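Local coordinates for flagellar motor switch protein FliG (Aquifex aeolicus, PDB 3HJL) that probably forms part of the rotor-mounted switch complex (C ring) of the flagellar motor, which interacts with chemotaxis proteins and contacts the components that determine rotation direction, at residues A[111-116]-A[180-185]; A[120-125]-A[146-151]; A[199-204]-A[234-239]. All blocks are in the same frame, centred on the assembly; numbering follows the deposited sequence.

Interaction 1. Residues A[111-116]-A[180-185]; sequences KEIEKV and QILLEE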
ATOM      1  N   LYS A 111      -1.163 -18.330  -3.337  1.00 70.98           N
ATOM      2  CA  LYS A 111      -2.501 -18.872  -3.635  1.00 63.85           C
ATOM      3  C   LYS A 111      -3.334 -17.909  -4.497  1.00 62.89           C
ATOM      4  O   LYS A 111      -4.103 -18.351  -5.348  1.00 67.87           O
ATOM      5  CB  LYS A 111      -3.272 -19.199  -2.356  1.00 73.22           C
ATOM      6  CG  LYS A 111      -2.882 -20.510  -1.699  1.00 77.49           C
ATOM      7  CD  LYS A 111      -3.715 -20.744  -0.437  1.00 82.38           C
ATOM      8  CE  LYS A 111      -3.364 -22.068   0.234  1.00 91.24           C
ATOM      9  NZ  LYS A 111      -4.270 -22.366   1.382  1.00 94.67           N
ATOM     10  N   GLU A 112      -3.211 -16.604  -4.246  1.00 59.26           N
ATOM     11  CA  GLU A 112      -3.869 -15.592  -5.073  1.00 65.23           C
ATOM     12  C   GLU A 112      -3.308 -15.567  -6.491  1.00 66.15           C
ATOM     13  O   GLU A 112      -4.046 -15.303  -7.446  1.00 63.82           O
ATOM     14  CB  GLU A 112      -3.744 -14.205  -4.446  1.00 72.95           C
ATOM     15  CG  GLU A 112      -4.504 -14.035  -3.147  1.00 80.03           C
ATOM     16  CD  GLU A 112      -6.019 -14.152  -3.312  1.00 90.32           C
ATOM     17  OE1 GLU A 112      -6.592 -13.517  -4.238  1.00 81.00           O
ATOM     18  OE2 GLU A 112      -6.632 -14.872  -2.495  1.00 92.52           O
ATOM     19  N   ILE A 113      -1.994 -15.786  -6.609  1.00 64.84           N
ATOM     20  CA  ILE A 113      -1.311 -15.920  -7.905  1.00 63.40           C
ATOM     21  C   ILE A 113      -1.820 -17.156  -8.671  1.00 55.49           C
ATOM     22  O   ILE A 113      -1.955 -17.130  -9.893  1.00 65.14           O
ATOM     23  CB  ILE A 113       0.255 -16.060  -7.702  1.00 68.72           C
ATOM     24  CG1 ILE A 113       0.888 -14.721  -7.343  1.00 61.71           C
ATOM     25  CG2 ILE A 113       0.923 -16.594  -8.950  1.00 62.68           C
ATOM     26  CD1 ILE A 113       0.894 -13.701  -8.507  1.00 59.05           C
ATOM     27  N   GLU A 114      -2.068 -18.231  -7.928  1.00 61.50           N
ATOM     28  CA  GLU A 114      -2.550 -19.504  -8.471  1.00 61.43           C
ATOM     29  C   GLU A 114      -3.966 -19.359  -9.075  1.00 60.65           C
ATOM     30  O   GLU A 114      -4.345 -20.111  -9.961  1.00 61.21           O
ATOM     31  CB  GLU A 114      -2.574 -20.580  -7.366  1.00 78.53           C
ATOM     32  CG  GLU A 114      -1.901 -21.910  -7.724  1.00 83.05           C
ATOM     33  CD  GLU A 114      -0.392 -21.851  -7.603  1.00 80.28           C
ATOM     34  OE1 GLU A 114       0.162 -20.738  -7.653  1.00 95.88           O
ATOM     35  OE2 GLU A 114       0.249 -22.917  -7.491  1.00 72.45           O
ATOM     36  N   LYS A 115      -4.754 -18.424  -8.556  1.00 60.54           N
ATOM     37  CA  LYS A 115      -6.077 -18.133  -9.108  1.00 62.37           C
ATOM     38  C   LYS A 115      -6.037 -17.391 -10.447  1.00 65.23           C
ATOM     39  O   LYS A 115      -7.004 -17.441 -11.204  1.00 75.39           O
ATOM     40  CB  LYS A 115      -6.891 -17.301  -8.125  1.00 66.18           C
ATOM     41  CG  LYS A 115      -7.255 -18.036  -6.845  1.00 68.18           C
ATOM     42  CD  LYS A 115      -7.937 -17.090  -5.874  1.00 74.40           C
ATOM     43  CE  LYS A 115      -7.960 -17.639  -4.461  1.00 76.49           C
ATOM     44  NZ  LYS A 115      -8.562 -16.623  -3.553  1.00 82.00           N
ATOM     45  N   VAL A 116      -4.929 -16.711 -10.740  1.00 60.63           N
ATOM     46  CA  VAL A 116      -4.834 -15.873 -11.928  1.00 61.90           C
ATOM     47  C   VAL A 116      -4.599 -16.731 -13.168  1.00 66.45           C
ATOM     48  O   VAL A 116      -3.864 -17.688 -13.118  1.00 60.11           O
ATOM     49  CB  VAL A 116      -3.712 -14.814 -11.788  1.00 65.00           C
ATOM     50  CG1 VAL A 116      -3.685 -13.890 -13.006  1.00 54.62           C
ATOM     51  CG2 VAL A 116      -3.903 -13.997 -10.507  1.00 60.72           C
ATOM     52  N   GLN A 180       3.464  -9.947  -5.166  1.00 54.52           N
ATOM     53  CA  GLN A 180       2.635  -8.798  -4.793  1.00 61.23           C
ATOM     54  C   GLN A 180       2.666  -7.668  -5.837  1.00 60.23           C
ATOM     55  O   GLN A 180       1.644  -7.032  -6.089  1.00 71.19           O
ATOM     56  CB  GLN A 180       3.020  -8.269  -3.404  1.00 54.37           C
ATOM     57  CG  GLN A 180       2.744  -9.266  -2.271  1.00 56.73           C
ATOM     58  CD  GLN A 180       2.743  -8.639  -0.880  1.00 60.43           C
ATOM     59  OE1 GLN A 180       3.745  -8.665  -0.173  1.00 59.58           O
ATOM     60  NE2 GLN A 180       1.621  -8.065  -0.499  1.00 53.87           N
ATOM     61  N   ILE A 181       3.834  -7.415  -6.426  1.00 59.33           N
ATOM     62  CA  ILE A 181       3.962  -6.452  -7.546  1.00 57.88           C
ATOM     63  C   ILE A 181       3.173  -6.928  -8.777  1.00 57.19           C
ATOM     64  O   ILE A 181       2.611  -6.110  -9.518  1.00 63.07           O
ATOM     65  CB  ILE A 181       5.462  -6.220  -7.951  1.00 61.28           C
ATOM     66  CG1 ILE A 181       6.209  -5.437  -6.859  1.00 60.06           C
ATOM     67  CG2 ILE A 181       5.588  -5.471  -9.314  1.00 49.75           C
ATOM     68  CD1 ILE A 181       5.678  -4.024  -6.609  1.00 65.36           C
ATOM     69  N   LEU A 182       3.140  -8.242  -8.984  1.00 54.45           N
ATOM     70  CA  LEU A 182       2.406  -8.849 -10.097  1.00 51.07           C
ATOM     71  C   LEU A 182       0.886  -8.706  -9.834  1.00 59.32           C
ATOM     72  O   LEU A 182       0.132  -8.364 -10.748  1.00 57.44           O
ATOM     73  CB  LEU A 182       2.829 -10.330 -10.287  1.00 59.86           C
ATOM     74  CG  LEU A 182       2.566 -10.985 -11.667  1.00 73.91           C
ATOM     75  CD1 LEU A 182       3.471 -12.200 -11.939  1.00 60.56           C
ATOM     76  CD2 LEU A 182       1.099 -11.382 -11.819  1.00 75.86           C
ATOM     77  N   LEU A 183       0.458  -8.883  -8.577  1.00 49.65           N
ATOM     78  CA  LEU A 183      -0.964  -8.715  -8.211  1.00 58.73           C
ATOM     79  C   LEU A 183      -1.450  -7.273  -8.358  1.00 56.52           C
ATOM     80  O   LEU A 183      -2.560  -7.039  -8.797  1.00 60.83           O
ATOM     81  CB  LEU A 183      -1.224  -9.225  -6.785  1.00 61.17           C
ATOM     82  CG  LEU A 183      -1.206 -10.754  -6.673  1.00 60.50           C
ATOM     83  CD1 LEU A 183      -1.055 -11.207  -5.229  1.00 58.60           C
ATOM     84  CD2 LEU A 183      -2.470 -11.338  -7.325  1.00 48.97           C
ATOM     85  N   GLU A 184      -0.610  -6.325  -7.968  1.00 63.66           N
ATOM     86  CA  GLU A 184      -0.864  -4.892  -8.168  1.00 62.67           C
ATOM     87  C   GLU A 184      -0.886  -4.472  -9.644  1.00 58.18           C
ATOM     88  O   GLU A 184      -1.632  -3.572 -10.024  1.00 62.25           O
ATOM     89  CB  GLU A 184       0.210  -4.075  -7.444  1.00 59.22           C
ATOM     90  CG  GLU A 184       0.058  -4.136  -5.943  1.00 65.60           C
ATOM     91  CD  GLU A 184       1.237  -3.552  -5.177  1.00 66.81           C
ATOM     92  OE1 GLU A 184       2.382  -3.516  -5.695  1.00 63.43           O
ATOM     93  OE2 GLU A 184       1.004  -3.144  -4.029  1.00 70.38           O
ATOM     94  N   GLU A 185      -0.036  -5.093 -10.453  1.00 55.67           N
ATOM     95  CA  GLU A 185      -0.011  -4.847 -11.890  1.00 55.53           C
ATOM     96  C   GLU A 185      -1.296  -5.357 -12.567  1.00 54.71           C
ATOM     97  O   GLU A 185      -1.794  -4.744 -13.502  1.00 67.44           O
ATOM     98  CB  GLU A 185       1.221  -5.520 -12.511  1.00 54.30           C
ATOM     99  CG  GLU A 185       1.459  -5.194 -13.989  1.00 69.43           C
ATOM    100  CD  GLU A 185       1.545  -3.694 -14.265  1.00 76.86           C
ATOM    101  OE1 GLU A 185       2.145  -2.967 -13.439  1.00 84.26           O
ATOM    102  OE2 GLU A 185       1.003  -3.249 -15.302  1.00 80.72           O
TER
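I113 overlaps two leucines of the neighbouring helix at once, its terminal CD1 standing 4.0 Å from CD2 of L182 and 4.1 Å from CG of L183. The methyl gets there because CG1 lies anti to the carbonyl carbon (chi1 -75°) and the chain bends again at chi2, which carries CD1 forward to the leucines. The I113 side chain runs at about a right angle to that of L182 but obliquely to that of L183. CD1 of L183 comes within 4.1 Å of CB of E112, and CD2, also beside that CB, faces CG2 of V116 at 4.4 Å. E112 thus offers only the base of its side chain to the contact. Its carboxylate turns back to K115 of its own segment, where NZ meets OE2 at 2.8 Å in a salt bridge from above the carboxylate plane. F136 of helix 130-137 packs on both I113 and L182, and L121 of helix 118-125 on both V116 and L182. Residues 111-116 carry the end of the long helix 93-114 and the turn after it, so the contact seats that end against helix 172-193 of the middle domain. No hydrogen bond crosses between the segments; methyl packing joins them, with the E112-K115 ion pair at its border, so cohesion here probably rests on burying aliphatic surface.

Interaction 2. Residues A[120-125]-A[146-151]; sequences ILASLL and AEIIQN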
ATOM      1  N   ILE A 120      -2.279 -14.661 -18.442  1.00 64.90           N
ATOM      2  CA  ILE A 120      -2.027 -13.345 -17.857  1.00 62.10           C
ATOM      3  C   ILE A 120      -0.685 -13.323 -17.113  1.00 59.15           C
ATOM      4  O   ILE A 120       0.091 -12.379 -17.266  1.00 64.13           O
ATOM      5  CB  ILE A 120      -3.192 -12.907 -16.910  1.00 67.66           C
ATOM      6  CG1 ILE A 120      -4.496 -12.722 -17.723  1.00 62.04           C
ATOM      7  CG2 ILE A 120      -2.818 -11.613 -16.156  1.00 63.49           C
ATOM      8  CD1 ILE A 120      -5.727 -12.500 -16.889  1.00 61.33           C
ATOM      9  N   LEU A 121      -0.404 -14.379 -16.349  1.00 58.90           N
ATOM     10  CA  LEU A 121       0.872 -14.502 -15.636  1.00 54.53           C
ATOM     11  C   LEU A 121       2.050 -14.619 -16.620  1.00 54.25           C
ATOM     12  O   LEU A 121       3.063 -13.954 -16.442  1.00 61.72           O
ATOM     13  CB  LEU A 121       0.844 -15.692 -14.663  1.00 55.77           C
ATOM     14  CG  LEU A 121      -0.190 -15.642 -13.517  1.00 55.46           C
ATOM     15  CD1 LEU A 121      -0.214 -16.916 -12.708  1.00 49.85           C
ATOM     16  CD2 LEU A 121       0.050 -14.488 -12.602  1.00 50.64           C
ATOM     17  N   ALA A 122       1.902 -15.450 -17.657  1.00 60.53           N
ATOM     18  CA  ALA A 122       2.925 -15.592 -18.714  1.00 53.44           C
ATOM     19  C   ALA A 122       3.203 -14.256 -19.398  1.00 53.93           C
ATOM     20  O   ALA A 122       4.357 -13.872 -19.572  1.00 60.00           O
ATOM     21  CB  ALA A 122       2.485 -16.631 -19.753  1.00 57.74           C
ATOM     22  N   SER A 123       2.132 -13.535 -19.730  1.00 57.87           N
ATOM     23  CA  SER A 123       2.216 -12.205 -20.354  1.00 58.24           C
ATOM     24  C   SER A 123       2.959 -11.184 -19.493  1.00 59.52           C
ATOM     25  O   SER A 123       3.812 -10.459 -19.993  1.00 66.23           O
ATOM     26  CB  SER A 123       0.811 -11.685 -20.661  1.00 64.60           C
ATOM     27  OG  SER A 123       0.870 -10.455 -21.351  1.00 80.06           O
ATOM     28  N   LEU A 124       2.634 -11.135 -18.203  1.00 61.22           N
ATOM     29  CA  LEU A 124       3.337 -10.251 -17.248  1.00 62.92           C
ATOM     30  C   LEU A 124       4.783 -10.661 -16.950  1.00 56.56           C
ATOM     31  O   LEU A 124       5.575  -9.833 -16.502  1.00 59.99           O
ATOM     32  CB  LEU A 124       2.578 -10.177 -15.910  1.00 61.01           C
ATOM     33  CG  LEU A 124       1.244  -9.429 -15.898  1.00 65.55           C
ATOM     34  CD1 LEU A 124       0.585  -9.590 -14.558  1.00 69.60           C
ATOM     35  CD2 LEU A 124       1.436  -7.944 -16.214  1.00 70.69           C
ATOM     36  N   LEU A 125       5.113 -11.940 -17.140  1.00 60.64           N
ATOM     37  CA  LEU A 125       6.446 -12.455 -16.799  1.00 52.45           C
ATOM     38  C   LEU A 125       7.444 -12.494 -17.962  1.00 53.94           C
ATOM     39  O   LEU A 125       8.653 -12.517 -17.718  1.00 64.98           O
ATOM     40  CB  LEU A 125       6.339 -13.859 -16.188  1.00 51.82           C
ATOM     41  CG  LEU A 125       5.832 -14.020 -14.746  1.00 54.51           C
ATOM     42  CD1 LEU A 125       5.619 -15.492 -14.477  1.00 48.07           C
ATOM     43  CD2 LEU A 125       6.811 -13.424 -13.715  1.00 53.99           C
ATOM     44  N   ALA A 146       3.910 -25.247 -15.154  1.00 59.06           N
ATOM     45  CA  ALA A 146       3.804 -25.884 -16.474  1.00 57.48           C
ATOM     46  C   ALA A 146       2.897 -25.091 -17.423  1.00 57.34           C
ATOM     47  O   ALA A 146       3.226 -24.935 -18.593  1.00 65.39           O
ATOM     48  CB  ALA A 146       3.291 -27.312 -16.336  1.00 48.20           C
ATOM     49  N   GLU A 147       1.745 -24.635 -16.919  1.00 59.46           N
ATOM     50  CA  GLU A 147       0.797 -23.823 -17.699  1.00 62.89           C
ATOM     51  C   GLU A 147       1.409 -22.497 -18.136  1.00 65.49           C
ATOM     52  O   GLU A 147       1.170 -22.041 -19.255  1.00 68.50           O
ATOM     53  CB  GLU A 147      -0.465 -23.517 -16.894  1.00 68.55           C
ATOM     54  CG  GLU A 147      -1.441 -24.658 -16.741  1.00 69.82           C
ATOM     55  CD  GLU A 147      -2.524 -24.361 -15.703  1.00 76.08           C
ATOM     56  OE1 GLU A 147      -2.826 -23.168 -15.462  1.00 79.64           O
ATOM     57  OE2 GLU A 147      -3.084 -25.321 -15.131  1.00 85.07           O
ATOM     58  N   ILE A 148       2.159 -21.862 -17.235  1.00 64.92           N
ATOM     59  CA  ILE A 148       2.833 -20.595 -17.544  1.00 62.24           C
ATOM     60  C   ILE A 148       3.918 -20.830 -18.585  1.00 62.18           C
ATOM     61  O   ILE A 148       4.004 -20.093 -19.567  1.00 62.20           O
ATOM     62  CB  ILE A 148       3.465 -19.947 -16.293  1.00 61.08           C
ATOM     63  CG1 ILE A 148       2.387 -19.509 -15.297  1.00 61.14           C
ATOM     64  CG2 ILE A 148       4.297 -18.753 -16.686  1.00 61.84           C
ATOM     65  CD1 ILE A 148       2.923 -19.243 -13.910  1.00 54.15           C
ATOM     66  N   ILE A 149       4.719 -21.877 -18.382  1.00 62.75           N
ATOM     67  CA  ILE A 149       5.786 -22.232 -19.329  1.00 63.79           C
ATOM     68  C   ILE A 149       5.238 -22.447 -20.738  1.00 63.36           C
ATOM     69  O   ILE A 149       5.778 -21.902 -21.688  1.00 65.61           O
ATOM     70  CB  ILE A 149       6.590 -23.482 -18.869  1.00 62.71           C
ATOM     71  CG1 ILE A 149       7.563 -23.112 -17.740  1.00 64.27           C
ATOM     72  CG2 ILE A 149       7.382 -24.082 -20.035  1.00 57.84           C
ATOM     73  CD1 ILE A 149       8.795 -22.321 -18.191  1.00 65.84           C
ATOM     74  N   GLN A 150       4.118 -23.160 -20.856  1.00 59.42           N
ATOM     75  CA  GLN A 150       3.489 -23.406 -22.164  1.00 64.99           C
ATOM     76  C   GLN A 150       3.050 -22.134 -22.911  1.00 67.29           C
ATOM     77  O   GLN A 150       3.080 -22.103 -24.139  1.00 75.46           O
ATOM     78  CB  GLN A 150       2.315 -24.371 -22.020  1.00 68.35           C
ATOM     79  CG  GLN A 150       2.756 -25.814 -21.790  1.00 74.57           C
ATOM     80  CD  GLN A 150       1.597 -26.766 -21.563  1.00 82.46           C
ATOM     81  OE1 GLN A 150       0.478 -26.346 -21.249  1.00 89.66           O
ATOM     82  NE2 GLN A 150       1.860 -28.066 -21.717  1.00 86.99           N
ATOM     83  N   ASN A 151       2.690 -21.087 -22.164  1.00 71.10           N
ATOM     84  CA  ASN A 151       2.321 -19.778 -22.733  1.00 62.10           C
ATOM     85  C   ASN A 151       3.500 -18.787 -22.924  1.00 60.61           C
ATOM     86  O   ASN A 151       3.276 -17.632 -23.291  1.00 52.46           O
ATOM     87  CB  ASN A 151       1.232 -19.135 -21.865  1.00 63.15           C
ATOM     88  CG  ASN A 151      -0.099 -19.823 -22.010  1.00 63.28           C
ATOM     89  OD1 ASN A 151      -0.780 -19.650 -23.015  1.00 68.19           O
ATOM     90  ND2 ASN A 151      -0.504 -20.571 -20.989  1.00 60.88           N
TER
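Within the all-helical middle domain of FliG, helix 118-125 packs on helix 142-150; the axes of the short segments 120-125 and 146-150 cross at -59° and approach to 8.6 Å. The meeting place is A122, whose small side chain lets the backbones come close: its CA is 5.1 Å from CA of I148. The isoleucine divides its branches between neighbours. CG2 rests 4.1 Å from CB of A122 and 4.2 Å from CD1 of L125, while CD1 extends to CD1 of L121 at 4.1 Å. With CG1 anti to the carbonyl carbon (chi1 -66°) and CG2 anti to the backbone N, one branch serves L121 and the other A122 and L125. A valine in place of this isoleucine would probably leave CD1 of L121 without its methyl partner and open a gap beside that leucine. The CB of A122 also lies 3.5 Å from CB of N151, just past the helix end. There the N151 side chain folds back on its own helix, ND2 donating to the carbonyl O of E147 at 2.8 Å with the donor tilted 30° from the carbonyl plane. L137 and L140 touch I148 as well. The side-chain contacts are aliphatic, with backbone oxygens of I148 and N151 beside CB of A122; the contact probably rests on close packing at the alanine, while the side-chain amide of N151 is bonded within its own segment.

Interaction 3. Residues A[199-204]-A[234-239]; sequences GTAVAA and REKMFT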
ATOM      1  N   GLY A 199     -18.176   8.335 -10.226  1.00 51.50           N
ATOM      2  CA  GLY A 199     -19.133   7.835  -9.234  1.00 58.98           C
ATOM      3  C   GLY A 199     -19.887   8.873  -8.421  1.00 59.25           C
ATOM      4  O   GLY A 199     -21.081   8.702  -8.152  1.00 59.22           O
ATOM      5  N   THR A 200     -19.193   9.935  -8.007  1.00 60.22           N
ATOM      6  CA  THR A 200     -19.834  11.049  -7.286  1.00 58.97           C
ATOM      7  C   THR A 200     -20.928  11.715  -8.137  1.00 63.02           C
ATOM      8  O   THR A 200     -21.986  12.080  -7.616  1.00 66.52           O
ATOM      9  CB  THR A 200     -18.802  12.112  -6.847  1.00 60.41           C
ATOM     10  OG1 THR A 200     -17.954  12.444  -7.952  1.00 63.39           O
ATOM     11  CG2 THR A 200     -17.948  11.583  -5.717  1.00 54.62           C
ATOM     12  N   ALA A 201     -20.682  11.822  -9.446  1.00 65.17           N
ATOM     13  CA  ALA A 201     -21.650  12.382 -10.392  1.00 66.01           C
ATOM     14  C   ALA A 201     -22.844  11.454 -10.596  1.00 61.34           C
ATOM     15  O   ALA A 201     -23.990  11.900 -10.569  1.00 69.08           O
ATOM     16  CB  ALA A 201     -20.977  12.682 -11.736  1.00 55.19           C
ATOM     17  N   VAL A 202     -22.570  10.172 -10.820  1.00 67.24           N
ATOM     18  CA  VAL A 202     -23.626   9.162 -11.000  1.00 58.11           C
ATOM     19  C   VAL A 202     -24.524   9.085  -9.747  1.00 59.68           C
ATOM     20  O   VAL A 202     -25.751   9.115  -9.857  1.00 62.44           O
ATOM     21  CB  VAL A 202     -23.022   7.771 -11.329  1.00 56.42           C
ATOM     22  CG1 VAL A 202     -24.110   6.699 -11.380  1.00 51.91           C
ATOM     23  CG2 VAL A 202     -22.232   7.815 -12.672  1.00 48.19           C
ATOM     24  N   ALA A 203     -23.896   9.055  -8.568  1.00 60.78           N
ATOM     25  CA  ALA A 203     -24.608   9.070  -7.283  1.00 65.53           C
ATOM     26  C   ALA A 203     -25.454  10.341  -7.105  1.00 67.19           C
ATOM     27  O   ALA A 203     -26.569  10.287  -6.585  1.00 65.16           O
ATOM     28  CB  ALA A 203     -23.610   8.936  -6.123  1.00 64.66           C
ATOM     29  N   ALA A 204     -24.915  11.473  -7.550  1.00 68.05           N
ATOM     30  CA  ALA A 204     -25.616  12.757  -7.504  1.00 58.03           C
ATOM     31  C   ALA A 204     -26.915  12.779  -8.336  1.00 66.50           C
ATOM     32  O   ALA A 204     -27.935  13.286  -7.860  1.00 74.28           O
ATOM     33  CB  ALA A 204     -24.684  13.856  -7.962  1.00 62.07           C
ATOM     34  N   ARG A 234     -22.565  16.177  -2.894  1.00 65.22           N
ATOM     35  CA  ARG A 234     -23.394  17.400  -2.949  1.00 62.06           C
ATOM     36  C   ARG A 234     -22.880  18.421  -3.965  1.00 63.00           C
ATOM     37  O   ARG A 234     -23.672  19.133  -4.570  1.00 69.85           O
ATOM     38  CB  ARG A 234     -23.509  18.082  -1.578  1.00 60.59           C
ATOM     39  CG  ARG A 234     -24.094  17.221  -0.460  1.00 59.37           C
ATOM     40  CD  ARG A 234     -24.489  18.064   0.753  1.00 62.76           C
ATOM     41  NE  ARG A 234     -25.947  18.103   0.924  1.00 63.77           N
ATOM     42  CZ  ARG A 234     -26.660  17.287   1.714  1.00 64.63           C
ATOM     43  NH1 ARG A 234     -26.078  16.357   2.491  1.00 68.43           N
ATOM     44  NH2 ARG A 234     -27.982  17.416   1.751  1.00 64.73           N
ATOM     45  N   GLU A 235     -21.556  18.525  -4.100  1.00 66.58           N
ATOM     46  CA  GLU A 235     -20.925  19.357  -5.140  1.00 61.53           C
ATOM     47  C   GLU A 235     -21.407  18.975  -6.550  1.00 57.49           C
ATOM     48  O   GLU A 235     -21.651  19.845  -7.384  1.00 72.57           O
ATOM     49  CB  GLU A 235     -19.398  19.237  -5.066  1.00 56.96           C
ATOM     50  CG  GLU A 235     -18.777  19.978  -3.878  1.00 61.53           C
ATOM     51  CD  GLU A 235     -17.271  19.750  -3.735  1.00 64.24           C
ATOM     52  OE1 GLU A 235     -16.704  18.912  -4.480  1.00 62.86           O
ATOM     53  OE2 GLU A 235     -16.653  20.418  -2.870  1.00 61.30           O
ATOM     54  N   LYS A 236     -21.571  17.681  -6.790  1.00 62.30           N
ATOM     55  CA  LYS A 236     -22.074  17.184  -8.071  1.00 66.06           C
ATOM     56  C   LYS A 236     -23.598  17.299  -8.233  1.00 63.15           C
ATOM     57  O   LYS A 236     -24.091  17.257  -9.368  1.00 58.20           O
ATOM     58  CB  LYS A 236     -21.645  15.732  -8.274  1.00 65.64           C
ATOM     59  CG  LYS A 236     -20.131  15.510  -8.273  1.00 64.41           C
ATOM     60  CD  LYS A 236     -19.457  16.194  -9.434  1.00 59.25           C
ATOM     61  CE  LYS A 236     -18.027  15.755  -9.567  1.00 62.82           C
ATOM     62  NZ  LYS A 236     -17.382  16.456 -10.698  1.00 72.21           N
ATOM     63  N   MET A 237     -24.335  17.417  -7.117  1.00 66.95           N
ATOM     64  CA  MET A 237     -25.809  17.568  -7.145  1.00 64.18           C
ATOM     65  C   MET A 237     -26.265  18.927  -7.685  1.00 59.68           C
ATOM     66  O   MET A 237     -27.348  19.026  -8.269  1.00 65.51           O
ATOM     67  CB  MET A 237     -26.426  17.305  -5.763  1.00 63.04           C
ATOM     68  CG  MET A 237     -26.436  15.821  -5.355  1.00 63.09           C
ATOM     69  SD  MET A 237     -26.868  15.543  -3.615  1.00 68.55           S
ATOM     70  CE  MET A 237     -28.500  16.276  -3.517  1.00 66.43           C
ATOM     71  N   PHE A 238     -25.486  19.977  -7.421  1.00 62.70           N
ATOM     72  CA  PHE A 238     -25.690  21.268  -8.088  1.00 58.53           C
ATOM     73  C   PHE A 238     -24.354  21.805  -8.595  1.00 55.95           C
ATOM     74  O   PHE A 238     -23.441  22.153  -7.788  1.00 58.25           O
ATOM     75  CB  PHE A 238     -26.376  22.313  -7.201  1.00 58.02           C
ATOM     76  CG  PHE A 238     -26.915  23.490  -7.985  1.00 51.47           C
ATOM     77  CD1 PHE A 238     -28.219  23.474  -8.470  1.00 52.50           C
ATOM     78  CD2 PHE A 238     -26.089  24.551  -8.333  1.00 56.20           C
ATOM     79  CE1 PHE A 238     -28.703  24.512  -9.243  1.00 56.00           C
ATOM     80  CE2 PHE A 238     -26.564  25.596  -9.104  1.00 59.41           C
ATOM     81  CZ  PHE A 238     -27.878  25.578  -9.562  1.00 59.12           C
ATOM     82  N   THR A 239     -24.265  21.885  -9.933  1.00 59.48           N
ATOM     83  CA  THR A 239     -23.071  22.342 -10.635  1.00 62.86           C
ATOM     84  C   THR A 239     -23.367  23.712 -11.240  1.00 64.30           C
ATOM     85  O   THR A 239     -24.521  24.156 -11.257  1.00 62.97           O
ATOM     86  CB  THR A 239     -22.645  21.315 -11.743  1.00 71.14           C
ATOM     87  OG1 THR A 239     -21.347  21.651 -12.248  1.00 86.73           O
ATOM     88  CG2 THR A 239     -23.641  21.281 -12.903  1.00 66.68           C
TER
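The ammonium group of K236 forms a salt bridge with OE1 of E198, the residue just before helix 199-209, and the lysine chain crosses the start of that helix to reach it. Its CG sits 3.8 Å from OG1 of T200, and CE passes the same hydroxyl oxygen at 3.7 Å, a van der Waals contact. A bend at chi2 (-65°) turns the lysine chain along the helix start, after which it runs extended to NZ; the side chains of T200 and K236 cross at a slant. OG1 of T200 sits between its backbone N and carbonyl carbon (chi1 48°), which presents the oxygen to the lysine methylenes. CG of K236 also approaches the backbone N of A201 at 3.9 Å.

One turn further on, A204 lies between the two helices. Its CB meets CB of K236 at 3.6 Å and CG of M237 at 3.7 Å, and the backbones draw near, the CA atoms of A204 and M237 being 4.8 Å apart. The methionine then runs on past the alanine to R215 and L219 of helix 212-225, while its carbonyl O accepts a hydrogen bond from ND2 of N208, further along helix 199-209. The contact therefore brings the first turns of helix 199-209 against the last turn of helix 227-237, before F238 departs from helical geometry, in an all-helical region; residues 234-239 belong to the FliG C-terminal domain family.

Between the two segments themselves there is no hydrogen bond. K236 plays a double part, its methylenes covering T200 and A201 and its charge answered by E198, so the surface side probably combines apolar contact with ion pairing, while the close approach at the buried A204 is consistent with its small side chain.

How the interactions relate
Interactions 1 and 2 form one continuous apolar region, their centres 13 Å apart. L182 joins them, its CD2 packing on CD1 of L124 in helix 118-125. Helix 118-125 follows helix 93-114 directly, and both segments of interaction 2 occur in the chain between the two segments of interaction 1, so helix 172-193 returns to pack on helix 118-125. Interaction 3 comes later in sequence and stands apart, between helix 199-209, the next after 172-193, and helix 227-237. Its centre is about 35 Å from that of interaction 1 and 43 Å from that of interaction 2, with nearest atoms about 20 Å and 25 Å away. All three lie away from the EHPQR-motif residues.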